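Local coordinates for 3-oxo-tetronate kinase (Haemophilus influenzae, PDB 1YZY), which catalyses the ATP-dependent phosphorylation of 3-oxo-tetronate to 3-oxo-tetronate 4-phosphate, a kinase step of carbohydrate metabolism, at residues V110-L115 with S221-Y226; R120-G125 with V195-D200; M258-V263 with Y307-P312; E264-K269 with D403-A408; L365-F370 with I390-K395. One frame throughout, in Å; residues are numbered along the deposited sequence.

Interaction 1: residues V110-L115 with S221-Y226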
# COMPACT_ATOMS: atom_id res chain seq x y z
N VAL A 110 -12.98 -5.11 17.03
CA VAL A 110 -12.58 -6.45 16.58
C VAL A 110 -11.12 -6.51 16.11
O VAL A 110 -10.53 -5.50 15.73
CB VAL A 110 -13.48 -6.98 15.44
CG1 VAL A 110 -14.93 -6.94 15.87
CG2 VAL A 110 -13.27 -6.18 14.16
N ILE A 111 -10.57 -7.72 16.09
CA ILE A 111 -9.20 -7.94 15.68
C ILE A 111 -9.20 -9.07 14.66
O ILE A 111 -9.70 -10.16 14.94
CB ILE A 111 -8.33 -8.35 16.89
CG1 ILE A 111 -8.19 -7.17 17.85
CG2 ILE A 111 -6.99 -8.93 16.46
CD1 ILE A 111 -7.47 -7.51 19.11
N THR A 112 -8.66 -8.82 13.47
CA THR A 112 -8.60 -9.87 12.46
C THR A 112 -7.62 -9.65 11.32
O THR A 112 -7.87 -8.86 10.42
CB THR A 112 -10.00 -10.20 11.87
OG1 THR A 112 -9.86 -11.16 10.81
CG2 THR A 112 -10.70 -8.95 11.34
N PRO A 113 -6.44 -10.27 11.41
CA PRO A 113 -5.41 -10.16 10.38
C PRO A 113 -5.55 -11.23 9.30
O PRO A 113 -4.59 -11.64 8.65
CB PRO A 113 -4.14 -10.57 11.13
CG PRO A 113 -4.64 -11.46 12.22
CD PRO A 113 -5.84 -10.72 12.68
N ALA A 114 -6.78 -11.70 9.10
CA ALA A 114 -7.18 -12.79 8.23
C ALA A 114 -7.65 -12.45 6.82
O ALA A 114 -8.31 -11.44 6.57
CB ALA A 114 -8.14 -13.81 8.85
N LEU A 115 -7.32 -13.36 5.91
CA LEU A 115 -7.68 -13.37 4.50
C LEU A 115 -7.37 -14.77 4.00
O LEU A 115 -6.34 -15.04 3.38
CB LEU A 115 -6.90 -12.33 3.69
CG LEU A 115 -7.35 -12.24 2.23
CD1 LEU A 115 -8.87 -12.15 2.15
CD2 LEU A 115 -6.71 -11.02 1.58
N SER A 221 -5.81 -6.68 5.52
CA SER A 221 -6.56 -6.20 4.35
C SER A 221 -7.85 -6.99 4.13
O SER A 221 -8.78 -6.48 3.50
CB SER A 221 -5.70 -6.29 3.10
OG SER A 221 -4.55 -5.47 3.22
N GLY A 222 -7.87 -8.24 4.60
CA GLY A 222 -9.04 -9.09 4.44
C GLY A 222 -10.38 -8.48 4.82
O GLY A 222 -11.31 -8.50 4.02
N LEU A 223 -10.50 -7.98 6.04
CA LEU A 223 -11.77 -7.39 6.47
C LEU A 223 -12.10 -6.12 5.72
O LEU A 223 -13.26 -5.89 5.36
CB LEU A 223 -11.75 -7.09 7.97
CG LEU A 223 -12.97 -6.34 8.51
CD1 LEU A 223 -14.23 -7.19 8.32
CD2 LEU A 223 -12.78 -6.00 9.97
N GLY A 224 -11.09 -5.27 5.55
CA GLY A 224 -11.28 -4.01 4.85
C GLY A 224 -11.85 -4.21 3.47
O GLY A 224 -12.67 -3.40 3.03
N ALA A 225 -11.39 -5.26 2.79
CA ALA A 225 -11.84 -5.62 1.45
C ALA A 225 -13.34 -5.94 1.43
O ALA A 225 -14.08 -5.48 0.56
CB ALA A 225 -11.06 -6.80 0.94
N TYR A 226 -13.77 -6.76 2.39
CA TYR A 226 -15.17 -7.13 2.47
C TYR A 226 -16.06 -6.01 2.94
O TYR A 226 -17.26 -6.00 2.65
CB TYR A 226 -15.34 -8.41 3.30
CG TYR A 226 -15.04 -9.62 2.46
CD1 TYR A 226 -13.77 -10.19 2.45
CD2 TYR A 226 -15.99 -10.13 1.59
CE1 TYR A 226 -13.45 -11.23 1.59
CE2 TYR A 226 -15.68 -11.17 0.71
CZ TYR A 226 -14.41 -11.71 0.72
OH TYR A 226 -14.10 -12.74 -0.16
O HOH W 1 -8.46 -8.71 7.80
O HOH W 2 -5.58 -9.70 5.81

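Interaction 2: residues R120-G125 with V195-D200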
# COMPACT_ATOMS: atom_id res chain seq x y z
N ARG A 120 -4.02 -16.64 5.09
CA ARG A 120 -4.01 -16.10 6.44
C ARG A 120 -5.32 -16.50 7.09
O ARG A 120 -6.35 -15.86 6.89
CB ARG A 120 -3.86 -14.57 6.42
CG ARG A 120 -2.51 -14.07 5.90
CD ARG A 120 -1.37 -14.50 6.81
NE ARG A 120 -0.07 -14.04 6.35
CZ ARG A 120 0.71 -14.71 5.50
NH1 ARG A 120 0.33 -15.88 5.02
NH2 ARG A 120 1.89 -14.21 5.16
N THR A 121 -5.28 -17.58 7.86
CA THR A 121 -6.47 -18.10 8.53
C THR A 121 -6.40 -18.06 10.05
O THR A 121 -5.32 -18.14 10.64
CB THR A 121 -6.77 -19.52 8.05
OG1 THR A 121 -5.59 -20.33 8.13
CG2 THR A 121 -7.25 -19.51 6.61
N ILE A 122 -7.56 -17.90 10.68
CA ILE A 122 -7.65 -17.85 12.14
C ILE A 122 -8.62 -18.90 12.67
O ILE A 122 -9.83 -18.79 12.44
CB ILE A 122 -8.20 -16.48 12.63
CG1 ILE A 122 -7.29 -15.32 12.20
CG2 ILE A 122 -8.39 -16.48 14.14
CD1 ILE A 122 -7.92 -13.97 12.50
N PHE A 123 -8.12 -19.94 13.33
CA PHE A 123 -9.02 -20.94 13.91
C PHE A 123 -8.78 -21.04 15.42
O PHE A 123 -7.67 -21.35 15.87
CB PHE A 123 -8.90 -22.31 13.25
CG PHE A 123 -9.91 -23.31 13.77
CD1 PHE A 123 -11.27 -23.12 13.53
CD2 PHE A 123 -9.51 -24.41 14.53
CE1 PHE A 123 -12.23 -24.00 14.06
CE2 PHE A 123 -10.45 -25.29 15.07
CZ PHE A 123 -11.81 -25.09 14.83
N ASN A 124 -9.85 -20.84 16.18
CA ASN A 124 -9.82 -20.88 17.64
C ASN A 124 -8.94 -19.73 18.13
O ASN A 124 -8.34 -19.79 19.21
CB ASN A 124 -9.29 -22.23 18.17
CG ASN A 124 -10.41 -23.17 18.62
OD1 ASN A 124 -11.49 -22.73 19.04
ND2 ASN A 124 -10.15 -24.46 18.54
N GLY A 125 -8.91 -18.66 17.34
CA GLY A 125 -8.11 -17.51 17.70
C GLY A 125 -6.64 -17.66 17.36
O GLY A 125 -5.87 -16.74 17.60
N VAL A 195 -11.27 -11.21 18.90
CA VAL A 195 -10.66 -11.88 17.75
C VAL A 195 -11.82 -12.65 17.11
O VAL A 195 -12.75 -13.08 17.80
CB VAL A 195 -9.56 -12.89 18.21
CG1 VAL A 195 -9.03 -13.71 17.03
CG2 VAL A 195 -8.42 -12.15 18.87
N VAL A 196 -11.82 -12.76 15.79
CA VAL A 196 -12.88 -13.47 15.09
C VAL A 196 -12.24 -14.44 14.10
O VAL A 196 -11.35 -14.07 13.32
CB VAL A 196 -13.84 -12.50 14.35
CG1 VAL A 196 -15.01 -13.27 13.74
CG2 VAL A 196 -14.38 -11.44 15.30
N ASP A 197 -12.65 -15.70 14.19
CA ASP A 197 -12.15 -16.75 13.32
C ASP A 197 -12.51 -16.55 11.85
O ASP A 197 -13.44 -15.81 11.51
CB ASP A 197 -12.70 -18.10 13.78
CG ASP A 197 -11.92 -18.70 14.93
OD1 ASP A 197 -10.97 -18.07 15.43
OD2 ASP A 197 -12.26 -19.83 15.33
N ALA A 198 -11.78 -17.25 10.98
CA ALA A 198 -12.02 -17.20 9.55
C ALA A 198 -11.08 -18.16 8.85
O ALA A 198 -9.90 -17.87 8.69
CB ALA A 198 -11.82 -15.79 9.01
N VAL A 199 -11.58 -19.35 8.53
CA VAL A 199 -10.78 -20.34 7.82
C VAL A 199 -11.18 -20.33 6.35
O VAL A 199 -10.54 -20.97 5.51
CB VAL A 199 -10.97 -21.76 8.40
CG1 VAL A 199 -10.27 -21.87 9.74
CG2 VAL A 199 -12.46 -22.07 8.55
N ASP A 200 -12.22 -19.55 6.06
CA ASP A 200 -12.78 -19.40 4.73
C ASP A 200 -13.19 -17.93 4.56
O ASP A 200 -13.61 -17.29 5.52
CB ASP A 200 -14.00 -20.31 4.60
CG ASP A 200 -14.66 -20.19 3.27
OD1 ASP A 200 -15.69 -19.48 3.18
OD2 ASP A 200 -14.16 -20.80 2.30

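Interaction 3: residues M258-V263 with Y307-P312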
# COMPACT_ATOMS: atom_id res chain seq x y z
N MET A 258 12.99 -9.24 -13.68
CA MET A 258 11.72 -8.91 -14.33
C MET A 258 11.75 -7.59 -15.10
O MET A 258 11.21 -7.50 -16.20
CB MET A 258 10.58 -8.91 -13.31
CG MET A 258 9.22 -8.56 -13.91
SD MET A 258 8.96 -9.38 -15.50
CE MET A 258 8.52 -11.01 -14.98
N THR A 259 12.41 -6.59 -14.53
CA THR A 259 12.50 -5.28 -15.17
C THR A 259 13.35 -5.35 -16.44
O THR A 259 13.01 -4.75 -17.47
CB THR A 259 13.06 -4.21 -14.21
OG1 THR A 259 12.23 -4.14 -13.05
CG2 THR A 259 13.09 -2.85 -14.89
N ASN A 260 14.46 -6.08 -16.38
CA ASN A 260 15.34 -6.22 -17.52
C ASN A 260 14.61 -6.80 -18.72
O ASN A 260 14.90 -6.45 -19.86
CB ASN A 260 16.53 -7.10 -17.18
CG ASN A 260 17.79 -6.31 -17.00
OD1 ASN A 260 18.51 -6.03 -17.96
ND2 ASN A 260 18.08 -5.94 -15.76
N LYS A 261 13.68 -7.71 -18.44
CA LYS A 261 12.89 -8.34 -19.49
C LYS A 261 11.83 -7.37 -20.01
O LYS A 261 11.54 -7.36 -21.21
CB LYS A 261 12.24 -9.62 -18.98
CG LYS A 261 13.23 -10.74 -18.67
CD LYS A 261 12.54 -12.00 -18.18
CE LYS A 261 11.79 -11.74 -16.88
NZ LYS A 261 11.10 -12.95 -16.36
N GLN A 262 11.24 -6.59 -19.11
CA GLN A 262 10.21 -5.62 -19.48
C GLN A 262 10.79 -4.51 -20.35
O GLN A 262 10.09 -3.92 -21.18
CB GLN A 262 9.56 -5.02 -18.22
CG GLN A 262 8.76 -6.03 -17.38
CD GLN A 262 8.35 -5.47 -16.03
OE1 GLN A 262 9.16 -4.93 -15.30
NE2 GLN A 262 7.07 -5.60 -15.70
N VAL A 263 12.07 -4.19 -20.12
CA VAL A 263 12.78 -3.17 -20.88
C VAL A 263 13.17 -3.75 -22.24
O VAL A 263 13.02 -3.11 -23.28
CB VAL A 263 14.07 -2.71 -20.13
CG1 VAL A 263 14.96 -1.87 -21.05
CG2 VAL A 263 13.71 -1.90 -18.89
N TYR A 307 16.11 4.79 -19.67
CA TYR A 307 16.36 3.73 -18.69
C TYR A 307 17.79 3.50 -18.23
O TYR A 307 18.73 3.64 -19.00
CB TYR A 307 15.80 2.41 -19.23
CG TYR A 307 16.48 1.90 -20.48
CD1 TYR A 307 17.40 0.85 -20.42
CD2 TYR A 307 16.21 2.47 -21.73
CE1 TYR A 307 18.05 0.40 -21.56
CE2 TYR A 307 16.85 2.02 -22.87
CZ TYR A 307 17.76 0.99 -22.78
OH TYR A 307 18.42 0.56 -23.91
N ALA A 308 17.92 3.11 -16.97
CA ALA A 308 19.21 2.79 -16.38
C ALA A 308 19.30 1.26 -16.30
O ALA A 308 20.39 0.69 -16.14
CB ALA A 308 19.32 3.40 -14.99
N THR A 309 18.16 0.61 -16.45
CA THR A 309 18.03 -0.84 -16.39
C THR A 309 19.04 -1.65 -17.22
O THR A 309 19.01 -1.62 -18.45
CB THR A 309 16.63 -1.26 -16.83
OG1 THR A 309 15.67 -0.61 -15.98
CG2 THR A 309 16.46 -2.77 -16.75
N VAL A 310 19.91 -2.38 -16.52
CA VAL A 310 20.91 -3.25 -17.14
C VAL A 310 20.93 -4.56 -16.35
O VAL A 310 20.58 -4.58 -15.17
CB VAL A 310 22.34 -2.64 -17.13
CG1 VAL A 310 22.45 -1.53 -18.14
CG2 VAL A 310 22.71 -2.15 -15.74
N PRO A 311 21.35 -5.67 -17.00
CA PRO A 311 21.41 -6.97 -16.33
C PRO A 311 22.11 -6.88 -14.98
O PRO A 311 23.07 -6.11 -14.83
CB PRO A 311 22.21 -7.82 -17.32
CG PRO A 311 21.80 -7.26 -18.64
CD PRO A 311 21.85 -5.77 -18.38
N PRO A 312 21.63 -7.64 -13.98
CA PRO A 312 22.23 -7.63 -12.64
C PRO A 312 23.73 -7.91 -12.68
O PRO A 312 24.46 -7.62 -11.72
CB PRO A 312 21.45 -8.72 -11.90
CG PRO A 312 20.89 -9.58 -13.00
CD PRO A 312 20.49 -8.57 -14.02

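Interaction 4: residues E264-K269 with D403-A408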
# COMPACT_ATOMS: atom_id res chain seq x y z
N GLU A 264 13.67 -4.98 -22.21
CA GLU A 264 14.09 -5.70 -23.40
C GLU A 264 12.92 -5.93 -24.36
O GLU A 264 13.11 -6.07 -25.57
CB GLU A 264 14.70 -7.04 -22.97
CG GLU A 264 15.99 -7.42 -23.68
CD GLU A 264 15.75 -8.07 -25.03
OE1 GLU A 264 15.56 -9.31 -25.07
OE2 GLU A 264 15.77 -7.35 -26.06
N LYS A 265 11.71 -5.98 -23.81
CA LYS A 265 10.51 -6.21 -24.60
C LYS A 265 9.91 -4.89 -25.10
O LYS A 265 9.29 -4.84 -26.17
CB LYS A 265 9.48 -6.99 -23.77
CG LYS A 265 8.68 -8.05 -24.54
CD LYS A 265 7.38 -7.50 -25.10
CE LYS A 265 6.51 -8.62 -25.67
NZ LYS A 265 5.14 -8.16 -26.03
N TYR A 266 10.11 -3.82 -24.33
CA TYR A 266 9.59 -2.51 -24.67
C TYR A 266 10.46 -1.70 -25.65
O TYR A 266 9.94 -0.95 -26.46
CB TYR A 266 9.33 -1.70 -23.40
CG TYR A 266 8.54 -0.43 -23.64
CD1 TYR A 266 7.27 -0.48 -24.22
CD2 TYR A 266 9.06 0.82 -23.30
CE1 TYR A 266 6.54 0.67 -24.46
CE2 TYR A 266 8.33 1.99 -23.54
CZ TYR A 266 7.08 1.90 -24.12
OH TYR A 266 6.36 3.03 -24.36
N ARG A 267 11.78 -1.82 -25.54
CA ARG A 267 12.68 -1.08 -26.42
C ARG A 267 12.42 -1.49 -27.87
O ARG A 267 12.90 -0.87 -28.82
CB ARG A 267 14.13 -1.36 -26.05
CG ARG A 267 14.56 -2.78 -26.31
CD ARG A 267 16.06 -2.87 -26.49
NE ARG A 267 16.77 -2.51 -25.27
CZ ARG A 267 18.09 -2.43 -25.18
NH1 ARG A 267 18.85 -2.67 -26.25
NH2 ARG A 267 18.67 -2.13 -24.02
N GLU A 268 11.70 -2.59 -28.03
CA GLU A 268 11.33 -3.14 -29.32
C GLU A 268 10.11 -2.38 -29.85
O GLU A 268 9.91 -2.28 -31.07
CB GLU A 268 11.00 -4.63 -29.13
CG GLU A 268 10.46 -5.36 -30.34
CD GLU A 268 9.76 -6.66 -29.97
OE1 GLU A 268 10.32 -7.43 -29.16
OE2 GLU A 268 8.64 -6.90 -30.48
N LYS A 269 9.32 -1.83 -28.94
CA LYS A 269 8.09 -1.11 -29.28
C LYS A 269 8.15 0.42 -29.29
O LYS A 269 7.29 1.06 -29.91
CB LYS A 269 6.96 -1.54 -28.34
CG LYS A 269 6.55 -3.01 -28.41
CD LYS A 269 5.90 -3.35 -29.74
CE LYS A 269 5.28 -4.74 -29.72
NZ LYS A 269 6.26 -5.80 -29.37
N ASP A 403 5.18 -7.70 -20.74
CA ASP A 403 4.70 -6.58 -21.53
C ASP A 403 4.15 -5.42 -20.70
O ASP A 403 3.30 -4.66 -21.18
CB ASP A 403 3.64 -7.07 -22.52
CG ASP A 403 2.32 -7.45 -21.85
OD1 ASP A 403 1.28 -7.34 -22.53
OD2 ASP A 403 2.32 -7.85 -20.66
N PHE A 404 4.64 -5.26 -19.47
CA PHE A 404 4.16 -4.20 -18.60
C PHE A 404 4.15 -2.77 -19.16
O PHE A 404 3.12 -2.09 -19.10
CB PHE A 404 4.90 -4.20 -17.27
CG PHE A 404 4.54 -3.04 -16.39
CD1 PHE A 404 3.29 -2.98 -15.77
CD2 PHE A 404 5.41 -1.96 -16.25
CE1 PHE A 404 2.91 -1.86 -15.03
CE2 PHE A 404 5.03 -0.83 -15.51
CZ PHE A 404 3.78 -0.78 -14.91
N PHE A 405 5.28 -2.29 -19.67
CA PHE A 405 5.32 -0.91 -20.17
C PHE A 405 4.27 -0.53 -21.20
O PHE A 405 3.58 0.47 -21.02
CB PHE A 405 6.71 -0.52 -20.64
CG PHE A 405 7.72 -0.48 -19.53
CD1 PHE A 405 7.42 0.18 -18.34
CD2 PHE A 405 8.93 -1.13 -19.65
CE1 PHE A 405 8.31 0.17 -17.28
CE2 PHE A 405 9.83 -1.15 -18.60
CZ PHE A 405 9.52 -0.49 -17.40
N GLU A 406 4.15 -1.32 -22.27
CA GLU A 406 3.15 -1.02 -23.30
C GLU A 406 1.73 -1.27 -22.79
O GLU A 406 0.81 -0.51 -23.12
CB GLU A 406 3.41 -1.80 -24.59
CG GLU A 406 3.36 -3.31 -24.48
CD GLU A 406 3.42 -3.98 -25.85
OE1 GLU A 406 2.49 -3.78 -26.66
OE2 GLU A 406 4.42 -4.70 -26.11
N TYR A 407 1.57 -2.31 -21.97
CA TYR A 407 0.26 -2.64 -21.40
C TYR A 407 -0.31 -1.50 -20.55
O TYR A 407 -1.49 -1.15 -20.68
CB TYR A 407 0.31 -3.92 -20.56
CG TYR A 407 -1.05 -4.33 -20.05
CD1 TYR A 407 -2.08 -4.63 -20.95
CD2 TYR A 407 -1.33 -4.36 -18.69
CE1 TYR A 407 -3.36 -4.93 -20.50
CE2 TYR A 407 -2.61 -4.67 -18.22
CZ TYR A 407 -3.62 -4.95 -19.14
OH TYR A 407 -4.90 -5.23 -18.70
N ALA A 408 0.52 -0.97 -19.65
CA ALA A 408 0.13 0.14 -18.79
C ALA A 408 -0.48 1.27 -19.62
O ALA A 408 -1.41 1.94 -19.18
CB ALA A 408 1.34 0.65 -18.04

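Interaction 5: residues L365-F370 with I390-K395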
# COMPACT_ATOMS: atom_id res chain seq x y z
N LEU A 365 8.64 15.73 -7.73
CA LEU A 365 7.40 16.37 -8.17
C LEU A 365 6.61 16.95 -7.00
O LEU A 365 5.72 17.79 -7.19
CB LEU A 365 6.56 15.40 -9.00
CG LEU A 365 7.28 14.73 -10.19
CD1 LEU A 365 6.30 13.91 -11.00
CD2 LEU A 365 7.97 15.76 -11.07
N GLY A 366 6.94 16.51 -5.79
CA GLY A 366 6.31 17.02 -4.58
C GLY A 366 4.94 16.51 -4.18
O GLY A 366 4.24 17.18 -3.43
N PHE A 367 4.57 15.32 -4.65
CA PHE A 367 3.26 14.75 -4.33
C PHE A 367 3.19 14.10 -2.95
O PHE A 367 4.08 13.33 -2.57
CB PHE A 367 2.86 13.76 -5.42
CG PHE A 367 2.89 14.35 -6.80
CD1 PHE A 367 2.43 15.65 -7.02
CD2 PHE A 367 3.35 13.61 -7.88
CE1 PHE A 367 2.43 16.20 -8.30
CE2 PHE A 367 3.36 14.15 -9.16
CZ PHE A 367 2.90 15.45 -9.38
N THR A 368 2.14 14.41 -2.21
CA THR A 368 1.94 13.93 -0.85
C THR A 368 0.89 12.83 -0.71
O THR A 368 0.74 12.24 0.36
CB THR A 368 1.52 15.09 0.07
OG1 THR A 368 0.28 15.64 -0.40
CG2 THR A 368 2.58 16.18 0.09
N GLY A 369 0.14 12.60 -1.77
CA GLY A 369 -0.89 11.59 -1.75
C GLY A 369 -1.39 11.35 -3.16
O GLY A 369 -1.06 12.11 -4.07
N PHE A 370 -2.21 10.32 -3.33
CA PHE A 370 -2.71 9.99 -4.65
C PHE A 370 -4.11 9.39 -4.61
O PHE A 370 -4.55 8.90 -3.57
CB PHE A 370 -1.80 8.95 -5.30
CG PHE A 370 -0.35 9.34 -5.35
CD1 PHE A 370 0.15 10.07 -6.42
CD2 PHE A 370 0.50 8.99 -4.31
CE1 PHE A 370 1.49 10.46 -6.46
CE2 PHE A 370 1.85 9.37 -4.33
CZ PHE A 370 2.34 10.10 -5.41
N ILE A 390 -1.86 14.97 -12.54
CA ILE A 390 -0.70 14.22 -13.00
C ILE A 390 -0.90 12.76 -12.62
O ILE A 390 -1.20 12.45 -11.47
CB ILE A 390 0.61 14.75 -12.34
CG1 ILE A 390 0.81 16.24 -12.65
CG2 ILE A 390 1.80 13.92 -12.80
CD1 ILE A 390 1.04 16.57 -14.12
N PHE A 391 -0.71 11.86 -13.59
CA PHE A 391 -0.87 10.43 -13.36
C PHE A 391 0.47 9.72 -13.32
O PHE A 391 1.40 10.08 -14.04
CB PHE A 391 -1.77 9.82 -14.45
CG PHE A 391 -3.14 10.44 -14.53
CD1 PHE A 391 -4.21 9.91 -13.82
CD2 PHE A 391 -3.36 11.58 -15.30
CE1 PHE A 391 -5.48 10.50 -13.87
CE2 PHE A 391 -4.63 12.18 -15.36
CZ PHE A 391 -5.69 11.63 -14.63
N LEU A 392 0.57 8.72 -12.44
CA LEU A 392 1.80 7.94 -12.29
C LEU A 392 1.54 6.44 -12.09
O LEU A 392 0.55 6.05 -11.47
CB LEU A 392 2.62 8.46 -11.10
CG LEU A 392 2.77 9.96 -10.87
CD1 LEU A 392 1.52 10.53 -10.19
CD2 LEU A 392 4.00 10.20 -10.00
N ALA A 393 2.42 5.62 -12.63
CA ALA A 393 2.35 4.17 -12.50
C ALA A 393 3.72 3.80 -11.96
O ALA A 393 4.72 3.84 -12.68
CB ALA A 393 2.12 3.51 -13.86
N LEU A 394 3.76 3.48 -10.67
CA LEU A 394 5.01 3.13 -9.99
C LEU A 394 5.16 1.61 -9.90
O LEU A 394 4.45 0.95 -9.15
CB LEU A 394 5.00 3.75 -8.59
CG LEU A 394 4.48 5.19 -8.54
CD1 LEU A 394 4.36 5.66 -7.10
CD2 LEU A 394 5.37 6.14 -9.35
N LYS A 395 6.09 1.07 -10.69
CA LYS A 395 6.31 -0.37 -10.71
C LYS A 395 7.58 -0.83 -9.99
O LYS A 395 8.68 -0.67 -10.52
CB LYS A 395 6.35 -0.88 -12.16
CG LYS A 395 6.42 -2.41 -12.28
CD LYS A 395 7.24 -2.86 -13.48
CE LYS A 395 8.74 -2.70 -13.24
NZ LYS A 395 9.39 -3.97 -12.80

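Interaction 1: residues V110-L115 with S221-Y226
Gly222, in the first turn of helix 221-232, lies directly against the loop after strand 109-111: its CA is 3.3 Å from Ala114 O in a nearly straight CA-H...O contact, and Leu115 CD1 rests on the same CA at 3.8 Å. Glycine suits the place because it has no side chain, which lets the carbonyl come this close. The Gly222 N-H is taken up by a water, which gives a weak bond back to Ala114 O. At Leu223 a second water accepts from the backbone N at 2.8 Å and donates to both Thr112 O and Ala114 O, so the loop carbonyls are joined to the helix start through solvent. The Leu223 side chain, its CG anti to the backbone N (chi1 174°), sends CD2 to Thr112 CG2 at 3.9 Å, the two chains crossing at about a right angle; Val110 CG2 is 4.2 Å from Leu223 CD2. The glycine-rich turn from strand 216-219 into helix 221-232 is a strand-turn-helix element of the sugar-binding N-terminal domain.

Interaction 2: residues R120-G125 with V195-D200
A single antiparallel bridge and, next to it, an aspartate that grips a turn join the start of the hairpin 120-129 to the chain leaving strand 193-196. Ile122 and Ala198 form the hydrogen-bonded pair: Ala198 N reaches Ile122 O at 2.9 Å, and Ile122 N reaches Ala198 O at 3.1 Å. Asp197 holds the turn with both carboxylate oxygens. Gly125 N uses the syn lone pair of Asp197 OD1 at 2.9 Å, and Asn124 N meets Asp197 OD2 on its syn side at 2.7 Å, tilted from the carboxylate plane. Aspartate fits because its short chain, with CG beside its own backbone N (chi1 -82°), presents two acceptors to consecutive N-H groups; both Asn124 and Gly125 have positive phi, and glycine takes it most easily. Apolar branches fill in around the bonds. Ile122 CG2 packs on Val195 CG1 at 4.1 Å, and Phe123 CB lies 3.8 Å from Val199 CG1. Asp197 OD2 also accepts from Tyr169 N of helix 169-172, whose Tyr169 side chain touches Phe123 and Val199, while Val195 leans on strand 164-167 and Ile122 on Leu127 of strand 126-129.

Interaction 3: residues M258-V263 with Y307-P312
This is a mixed polar and apolar contact in the nucleotide-binding C-terminal domain, where helix 257-266 lies against the loop leading from strand 305-307 to helix 312-319. The polar part belongs to Asn260. Its ND2 donates to Val310 O at 2.9 Å, almost straight and within the plane of its own amide, yet it comes to that carbonyl from well above the carbonyl plane (72°). The amide thus stands steeply over the Val310-Pro311 peptide, not flat on it, with Asn260 OD1 3.4 Å from Pro311 CD. Pro311 N, with no hydrogen to share, makes no bond to OD1; the ring supplies apolar contact, and Pro311 holds the N-cap position before the next helix. The apolar part lies one turn along. Val263 CG1, set anti to the backbone N (chi1 168°), sits over one face of the Tyr307 ring, 4.0 Å from its centroid in a CH-pi contact. The Val263 and Thr309 side chains slide past each other in opposite directions, with Val263 CG2 3.6 Å from Thr309 CG2. A branched valine can thus serve both partners at once. Thr259 CG2 adds a touch at 3.6 Å from Thr309 OG1, whose hydroxyl is bonded to Ser254 O and Ser252 OG, while Thr259 OG1 pairs with Lys395 NZ. Ser254 probably binds ATP, so the bond from Thr309 OG1 to its carbonyl ties this contact to the likely nucleotide site.

Interaction 4: residues E264-K269 with D403-A408
Two lysines of segment 264-269 converge on one oxygen, Glu406 OE2, of helix 404-410. Lys265 NZ makes the shorter salt bridge to Glu406 OE2 at 3.5 Å; Lys269 NZ is at a long 3.9 Å, while Lys269 CG lies alongside the same oxygen at 3.6 Å. Lys269 NZ is also paired with Glu268 OE2 at 2.8 Å, met from above the carboxylate plane, which completes a four-residue network. Long flexible chains suit this partly exposed margin: Glu406 leaves its backbone from between N and the carbonyl carbon (chi1 62°), then runs extended to meet the lysines. Beneath the charges, Phe405 CB sits over one face of the Tyr266 ring, 3.6 Å from its centroid, as a CH-pi contact. The Phe405 ring itself turns away, presenting its edge to Tyr266 CB, which is 3.8 Å from Phe405 CD2, with the two ring planes at 56°. Phe405 goes on to reach Val263 and Ile351, and the Tyr266 hydroxyl bonds to Ala303 O. Apolar surfaces thus meet in the interior and opposite charges toward the surface; sharing between two lysines would be expected to keep Glu406 ionised, although the distances suggest modest individual bonds.

Interaction 5: residues L365-F370 with I390-K395
Leu392 forks between two aromatic rings: Leu392 CD1 lies 3.7 Å from Phe370 CE1, the two side chains crossing at about a right angle, and Leu392 CD2 comes to the edge of the Phe367 ring, 4.1 Å from Phe367 CD2. The far end of the same ring meets Ile390, where Phe367 CZ is 3.8 Å from Ile390 CB. Two branched aliphatic residues thus fill the space around flat rings, with no polar group among the touching side chains. Ile390, just before strand 391-395, and Leu392 within it alternate with Phe391, so both turn toward 365-370 while Phe391 turns away. This is the buried side of the strand in the nucleotide-binding domain, against the exit of helix 355-365. Gly366, with positive phi, ends that helix and lets the chain bend into strand 369-375; Leu365 CB lies over one face of the Phe367 ring, offset toward its rim. Farther out, Val362 of the helix backs both Phe370 and Leu392, Phe350 of strand 349-353 backs Ile390, and Ala385 of strand 380-385 lies against Phe367.

How the interactions relate
The five contacts fall into two groups, one in each domain. Interactions 1 and 2, with centres 10 Å apart, lie in the sugar-binding N-terminal domain and touch through Leu115 N and Arg120 O; interaction 2 comes within the chain span of interaction 1, and strands 109-111 and 193-196 neighbour each other in one parallel sheet. Interactions 3, 4 and 5 lie in the nucleotide-binding C-terminal domain. Interactions 3 and 4 share helix 257-266, their centres 11 Å apart, and their segments alternate along the chain. Interaction 5, its centre about 21 Å from that of interaction 4, meets both through Lys395. Between the two groups the centres are 27 to 42 Å apart, consistent with each domain having its own interior.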